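Local coordinates for 5' nucleotidase family protein (Staphylococcus aureus subsp. aureus, PDB 4Q7F) that belongs to the 5'-nucleotidase family and joins a calcineurin-like phosphoesterase domain, which holds a manganese and a magnesium ion, to a 5'-nucleotidase C-terminal domain, at residues I84-S89 against E314-Y319; T35-R40 against G76-N81. One frame throughout, in Å; residues are numbered along the deposited sequence.

Contact 1: I84-S89 against E314-Y319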
loop_
_atom_site.group_PDB
_atom_site.type_symbol
_atom_site.label_atom_id
_atom_site.label_comp_id
_atom_site.label_asym_id
_atom_site.label_seq_id
_atom_site.Cartn_x
_atom_site.Cartn_y
_atom_site.Cartn_z
ATOM N N ILE A 84 9.924 14.223 -3.498
ATOM C CA ILE A 84 10.359 13.892 -4.832
ATOM C C ILE A 84 10.387 15.160 -5.669
ATOM O O ILE A 84 11.337 15.381 -6.427
ATOM C CB ILE A 84 9.440 12.859 -5.531
ATOM C CG1 ILE A 84 9.389 11.532 -4.749
ATOM C CG2 ILE A 84 9.943 12.604 -6.950
ATOM C CD1 ILE A 84 10.721 10.811 -4.615
ATOM N N ALA A 85 9.356 15.996 -5.507
ATOM C CA ALA A 85 9.240 17.233 -6.258
ATOM C C ALA A 85 10.245 18.304 -5.852
ATOM O O ALA A 85 10.453 19.241 -6.600
ATOM C CB ALA A 85 7.816 17.789 -6.142
ATOM N N HIS A 86 10.854 18.201 -4.680
ATOM C CA HIS A 86 11.829 19.222 -4.283
ATOM C C HIS A 86 13.270 18.750 -4.420
ATOM O O HIS A 86 13.819 18.845 -5.513
ATOM C CB HIS A 86 11.455 19.834 -2.949
ATOM C CG HIS A 86 10.257 20.714 -3.071
ATOM N ND1 HIS A 86 8.992 20.209 -3.271
ATOM C CD2 HIS A 86 10.141 22.063 -3.143
ATOM C CE1 HIS A 86 8.141 21.209 -3.423
ATOM N NE2 HIS A 86 8.810 22.345 -3.339
ATOM N N SER A 87 13.900 18.216 -3.391
ATOM C CA SER A 87 15.292 17.796 -3.614
ATOM C C SER A 87 15.416 16.452 -4.341
ATOM O O SER A 87 16.481 16.120 -4.857
ATOM C CB SER A 87 16.056 17.746 -2.302
ATOM O OG SER A 87 16.064 19.021 -1.695
ATOM N N GLY A 88 14.323 15.699 -4.415
ATOM C CA GLY A 88 14.374 14.357 -4.968
ATOM C C GLY A 88 15.037 13.463 -3.912
ATOM O O GLY A 88 15.233 12.277 -4.130
ATOM N N SER A 89 15.376 14.049 -2.763
ATOM C CA SER A 89 16.034 13.336 -1.667
ATOM C C SER A 89 15.050 12.932 -0.577
ATOM O O SER A 89 14.105 13.654 -0.271
ATOM C CB SER A 89 17.095 14.216 -1.043
ATOM O OG SER A 89 17.743 13.553 0.039
ATOM N N GLU A 314 2.297 22.401 3.400
ATOM C CA GLU A 314 0.917 22.883 3.182
ATOM C C GLU A 314 0.885 23.961 2.097
ATOM O O GLU A 314 -0.009 23.983 1.243
ATOM C CB GLU A 314 0.306 23.398 4.487
ATOM C CG GLU A 314 0.163 22.335 5.583
ATOM C CD GLU A 314 -0.791 21.213 5.250
ATOM O OE1 GLU A 314 -1.581 21.293 4.243
ATOM O OE2 GLU A 314 -0.767 20.227 6.030
ATOM N N ASP A 315 1.863 24.866 2.123
ATOM C CA ASP A 315 1.921 25.915 1.104
ATOM C C ASP A 315 1.961 25.291 -0.310
ATOM O O ASP A 315 1.226 25.705 -1.198
ATOM C CB ASP A 315 3.110 26.843 1.336
ATOM C CG ASP A 315 2.929 27.748 2.565
ATOM O OD1 ASP A 315 1.837 27.770 3.193
ATOM O OD2 ASP A 315 3.886 28.455 2.913
ATOM N N TRP A 316 2.800 24.271 -0.492
ATOM C CA TRP A 316 2.913 23.588 -1.769
ATOM C C TRP A 316 1.599 22.915 -2.122
ATOM O O TRP A 316 1.144 23.001 -3.255
ATOM C CB TRP A 316 4.052 22.567 -1.712
ATOM C CG TRP A 316 4.323 21.876 -2.973
ATOM C CD1 TRP A 316 4.957 22.392 -4.072
ATOM C CD2 TRP A 316 4.060 20.497 -3.269
ATOM N NE1 TRP A 316 5.077 21.424 -5.038
ATOM C CE2 TRP A 316 4.532 20.255 -4.574
ATOM C CE3 TRP A 316 3.467 19.450 -2.556
ATOM C CZ2 TRP A 316 4.419 19.007 -5.187
ATOM C CZ3 TRP A 316 3.359 18.218 -3.154
ATOM C CH2 TRP A 316 3.838 17.995 -4.453
ATOM N N LEU A 317 0.975 22.269 -1.135
ATOM C CA LEU A 317 -0.297 21.614 -1.361
ATOM C C LEU A 317 -1.401 22.586 -1.767
ATOM O O LEU A 317 -2.330 22.209 -2.479
ATOM C CB LEU A 317 -0.697 20.807 -0.128
ATOM C CG LEU A 317 0.167 19.558 0.059
ATOM C CD1 LEU A 317 -0.167 18.891 1.371
ATOM C CD2 LEU A 317 -0.030 18.578 -1.100
ATOM N N ASP A 318 -1.293 23.839 -1.338
ATOM C CA ASP A 318 -2.287 24.850 -1.685
ATOM C C ASP A 318 -2.081 25.486 -3.047
ATOM O O ASP A 318 -2.925 26.270 -3.490
ATOM C CB ASP A 318 -2.322 25.954 -0.606
ATOM C CG ASP A 318 -2.944 25.477 0.696
ATOM O OD1 ASP A 318 -3.702 24.472 0.667
ATOM O OD2 ASP A 318 -2.681 26.109 1.746
ATOM N N TYR A 319 -0.969 25.158 -3.716
ATOM C CA TYR A 319 -0.658 25.745 -5.009
ATOM C C TYR A 319 -1.805 25.473 -5.966
ATOM O O TYR A 319 -2.221 24.331 -6.126
ATOM C CB TYR A 319 0.655 25.192 -5.582
ATOM C CG TYR A 319 0.956 25.742 -6.955
ATOM C CD1 TYR A 319 1.570 26.980 -7.109
ATOM C CD2 TYR A 319 0.594 25.039 -8.101
ATOM C CE1 TYR A 319 1.828 27.501 -8.374
ATOM C CE2 TYR A 319 0.854 25.545 -9.367
ATOM C CZ TYR A 319 1.472 26.774 -9.496
ATOM O OH TYR A 319 1.726 27.273 -10.750
#

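Contact 2: T35-R40 against G76-N81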
loop_
_atom_site.group_PDB
_atom_site.type_symbol
_atom_site.label_atom_id
_atom_site.label_comp_id
_atom_site.label_asym_id
_atom_site.label_seq_id
_atom_site.Cartn_x
_atom_site.Cartn_y
_atom_site.Cartn_z
ATOM N N THR A 35 -1.749 14.539 10.611
ATOM C CA THR A 35 -2.733 14.914 9.595
ATOM C C THR A 35 -2.765 13.945 8.427
ATOM O O THR A 35 -1.745 13.335 8.093
ATOM C CB THR A 35 -2.429 16.318 9.029
ATOM O OG1 THR A 35 -3.387 16.665 8.022
ATOM C CG2 THR A 35 -1.021 16.369 8.426
ATOM N N ASP A 36 -3.935 13.830 7.786
ATOM C CA ASP A 36 -4.096 13.019 6.581
ATOM C C ASP A 36 -4.145 13.955 5.345
ATOM O O ASP A 36 -4.386 13.516 4.222
ATOM C CB ASP A 36 -5.345 12.127 6.657
ATOM C CG ASP A 36 -6.634 12.901 6.781
ATOM O OD1 ASP A 36 -6.675 14.133 6.572
ATOM O OD2 ASP A 36 -7.649 12.251 7.085
ATOM N N PHE A 37 -3.936 15.251 5.596
ATOM C CA PHE A 37 -3.883 16.311 4.561
ATOM C C PHE A 37 -5.192 16.612 3.814
ATOM O O PHE A 37 -5.191 17.325 2.809
ATOM C CB PHE A 37 -2.745 16.048 3.580
ATOM C CG PHE A 37 -1.404 15.935 4.234
ATOM C CD1 PHE A 37 -0.691 17.079 4.589
ATOM C CD2 PHE A 37 -0.858 14.693 4.510
ATOM C CE1 PHE A 37 0.538 16.979 5.216
ATOM C CE2 PHE A 37 0.376 14.588 5.124
ATOM C CZ PHE A 37 1.079 15.734 5.465
ATOM N N THR A 38 -6.315 16.130 4.316
ATOM C CA THR A 38 -7.588 16.435 3.675
ATOM C C THR A 38 -7.832 17.958 3.684
ATOM O O THR A 38 -8.497 18.489 2.803
ATOM C CB THR A 38 -8.758 15.647 4.289
ATOM O OG1 THR A 38 -8.762 15.805 5.694
ATOM C CG2 THR A 38 -8.604 14.170 3.993
ATOM N N SER A 39 -7.249 18.661 4.651
ATOM C CA SER A 39 -7.331 20.132 4.697
ATOM C C SER A 39 -6.089 20.654 5.420
ATOM O O SER A 39 -5.495 19.950 6.217
ATOM C CB SER A 39 -8.640 20.632 5.348
ATOM O OG SER A 39 -8.746 20.273 6.722
ATOM N N ARG A 40 -5.708 21.888 5.111
ATOM C CA ARG A 40 -4.496 22.511 5.647
ATOM C C ARG A 40 -4.279 22.453 7.142
ATOM O O ARG A 40 -3.179 22.116 7.592
ATOM C CB ARG A 40 -4.440 23.973 5.212
ATOM C CG ARG A 40 -3.211 24.710 5.718
ATOM C CD ARG A 40 -3.171 26.154 5.264
ATOM N NE ARG A 40 -1.898 26.731 5.673
ATOM C CZ ARG A 40 -0.821 26.871 4.894
ATOM N NH1 ARG A 40 0.280 27.389 5.412
ATOM N NH2 ARG A 40 -0.830 26.518 3.605
ATOM N N GLY A 76 3.704 7.116 0.267
ATOM C CA GLY A 76 2.359 7.051 0.757
ATOM C C GLY A 76 1.627 8.346 0.883
ATOM O O GLY A 76 0.516 8.458 0.433
ATOM N N SER A 77 2.264 9.342 1.471
ATOM C CA SER A 77 1.583 10.580 1.747
ATOM C C SER A 77 2.044 11.689 0.820
ATOM O O SER A 77 3.044 11.537 0.146
ATOM C CB SER A 77 1.902 10.992 3.177
ATOM O OG SER A 77 3.230 11.493 3.268
ATOM N N PRO A 78 1.326 12.822 0.815
ATOM C CA PRO A 78 1.725 13.982 0.029
ATOM C C PRO A 78 3.079 14.510 0.450
ATOM O O PRO A 78 3.697 15.220 -0.317
ATOM C CB PRO A 78 0.636 15.021 0.353
ATOM C CG PRO A 78 -0.547 14.222 0.727
ATOM C CD PRO A 78 0.027 13.050 1.469
ATOM N N PHE A 79 3.539 14.182 1.651
ATOM C CA PHE A 79 4.884 14.610 2.089
ATOM C C PHE A 79 5.914 13.901 1.183
ATOM O O PHE A 79 6.919 14.499 0.715
ATOM C CB PHE A 79 5.072 14.306 3.582
ATOM C CG PHE A 79 6.477 14.571 4.105
ATOM C CD1 PHE A 79 7.137 15.757 3.813
ATOM C CD2 PHE A 79 7.112 13.646 4.924
ATOM C CE1 PHE A 79 8.411 16.010 4.309
ATOM C CE2 PHE A 79 8.386 13.901 5.427
ATOM C CZ PHE A 79 9.036 15.083 5.115
ATOM N N CYS A 80 5.622 12.642 0.878
ATOM C CA CYS A 80 6.467 11.868 -0.013
ATOM C C CYS A 80 6.473 12.520 -1.426
ATOM O O CYS A 80 7.546 12.692 -2.017
ATOM C CB CYS A 80 6.037 10.410 -0.007
ATOM S SG CYS A 80 6.290 9.592 1.602
ATOM N N ASN A 81 5.299 12.912 -1.951
ATOM C CA ASN A 81 5.255 13.621 -3.237
ATOM C C ASN A 81 6.100 14.878 -3.179
ATOM O O ASN A 81 6.876 15.167 -4.109
ATOM C CB ASN A 81 3.844 14.047 -3.628
ATOM C CG ASN A 81 2.915 12.880 -3.799
ATOM O OD1 ASN A 81 2.677 12.124 -2.862
ATOM N ND2 ASN A 81 2.340 12.751 -4.981
#

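Contact 1: I84-S89 against E314-Y319
The indole of W316 receives the imidazole edge of H86 on one face and the methyl group of A85 near its six-membered ring. Starting from its backbone, W316 has CB directed toward 84-89, and with CG anti to the backbone N (chi1 -176°) the indole extends toward the end of helix 78-85. W316 CG lies 3.9 Å from H86 CE1. The next atoms come closer: W316 CD1 and W316 NE1 both lie 3.5 Å from H86 CE1. W316 CE2 and CD2 also lie under H86 CE1, at slightly longer range. Further round, W316 CZ2 meets A85 CB at 3.7 Å, an apolar contact from an oblique direction. H86 CE1 stands 3.4 Å above the indole plane, displaced toward the rim. The centroids of the H86 ring and the five-membered ring of W316 are 4.7 Å apart, with the planes at 77°, a T-shaped pair with histidine supplying the edge.

Each residue type fits its place. Alanine ends helix 78-85 with a side chain small enough to let the broad indole approach. H86, the first residue beyond helical geometry, does not aim its CB straight at the partner; the imidazole end does the reaching. ND1 of H86 bonds to the backbone O of Y82, one helical turn back, which helps to fix the ring's rotation. CE1, between two nitrogens, carries a C-H that is probably polarised and well suited to an electron-rich indole.

Y82 also stacks on H86 and meets W316 edge-to-face, making a cluster of three aromatic rings that joins the end of helix 78-85 to helix 304-317. W316 also packs on M377 and I381 of helix 377-383, in the C-terminal domain, consistent with the interdomain helical connection of two-domain 5'-nucleotidases.

Contact 2: T35-R40 against G76-N81
The ring of F37 meets the pyrrolidine of P78 at a slant, and the close packing of this contact is concentrated in that pair. F37 CD2 approaches P78 CD to 3.6 Å and P78 CG to 3.8 Å, while F37 CB lies 4.0 Å from P78 CG. With CG beside the backbone N and anti to the carbonyl carbon (chi1 -57°), the phenyl group is carried over the start of helix 78-85. On the packed side, buried T35 supports F37 from its own loop: its methyl carbon CG2 rests 3.6 Å above one face of the F37 ring, near the rim, and T35 OG1 accepts from F37 N at 2.9 Å, an ST turn. Toward S77 the packing is slacker, F37 CE2 standing 4.4 Å from S77 CB.

Proline suits the first turn of a helix, where its missing N-H costs no helical bond, and it offers an apolar flank to phenylalanine. S77 is the N-cap: its OG accepts a weak bond from F79 N and also bonds to the backbone O of G30. The side chain of S77 lies about 11 Å from the manganese ion, which it does not ligate.

The solvent side belongs to partly exposed D36 and exposed T38. D36 directs CB away from the helix, and its OD1 takes two bonds: one from T38 N, at 3.0 Å and from above the carboxylate plane, which closes an Asx turn, and one from T38 OG1 on the syn side. Together the two turns hold the irregular chain in shape around F37, whose phi is positive.

F37, in the loop between strand 19-25 and helix 48-59, packs against both helix 78-85 and helix 304-317, touching L313 and E314 of the latter, with R378 of helix 377-383 bonded to its carbonyl O.

Both contacts use helix 78-85, contact 2 at its N-terminal end and contact 1 at its C-terminal end, and their centres are about 11 Å apart. Contact 2 is buried, and apolar phenylalanine and proline carry it; contact 1 lies at the surface, where polar-edged aromatic rings can serve. Helix 304-317 ties them together: it supplies one side of contact 1 and also packs against the loop 35-40. From that loop R40 forms salt bridges to D315 and D318 of segment 314-319, R40 NH1 to D315 OD1 and R40 NH2 to D318 OD2, both 2.7 Å. Charge therefore bridges the two contacts, although neither has a salt bridge or hydrogen bond between its own segments.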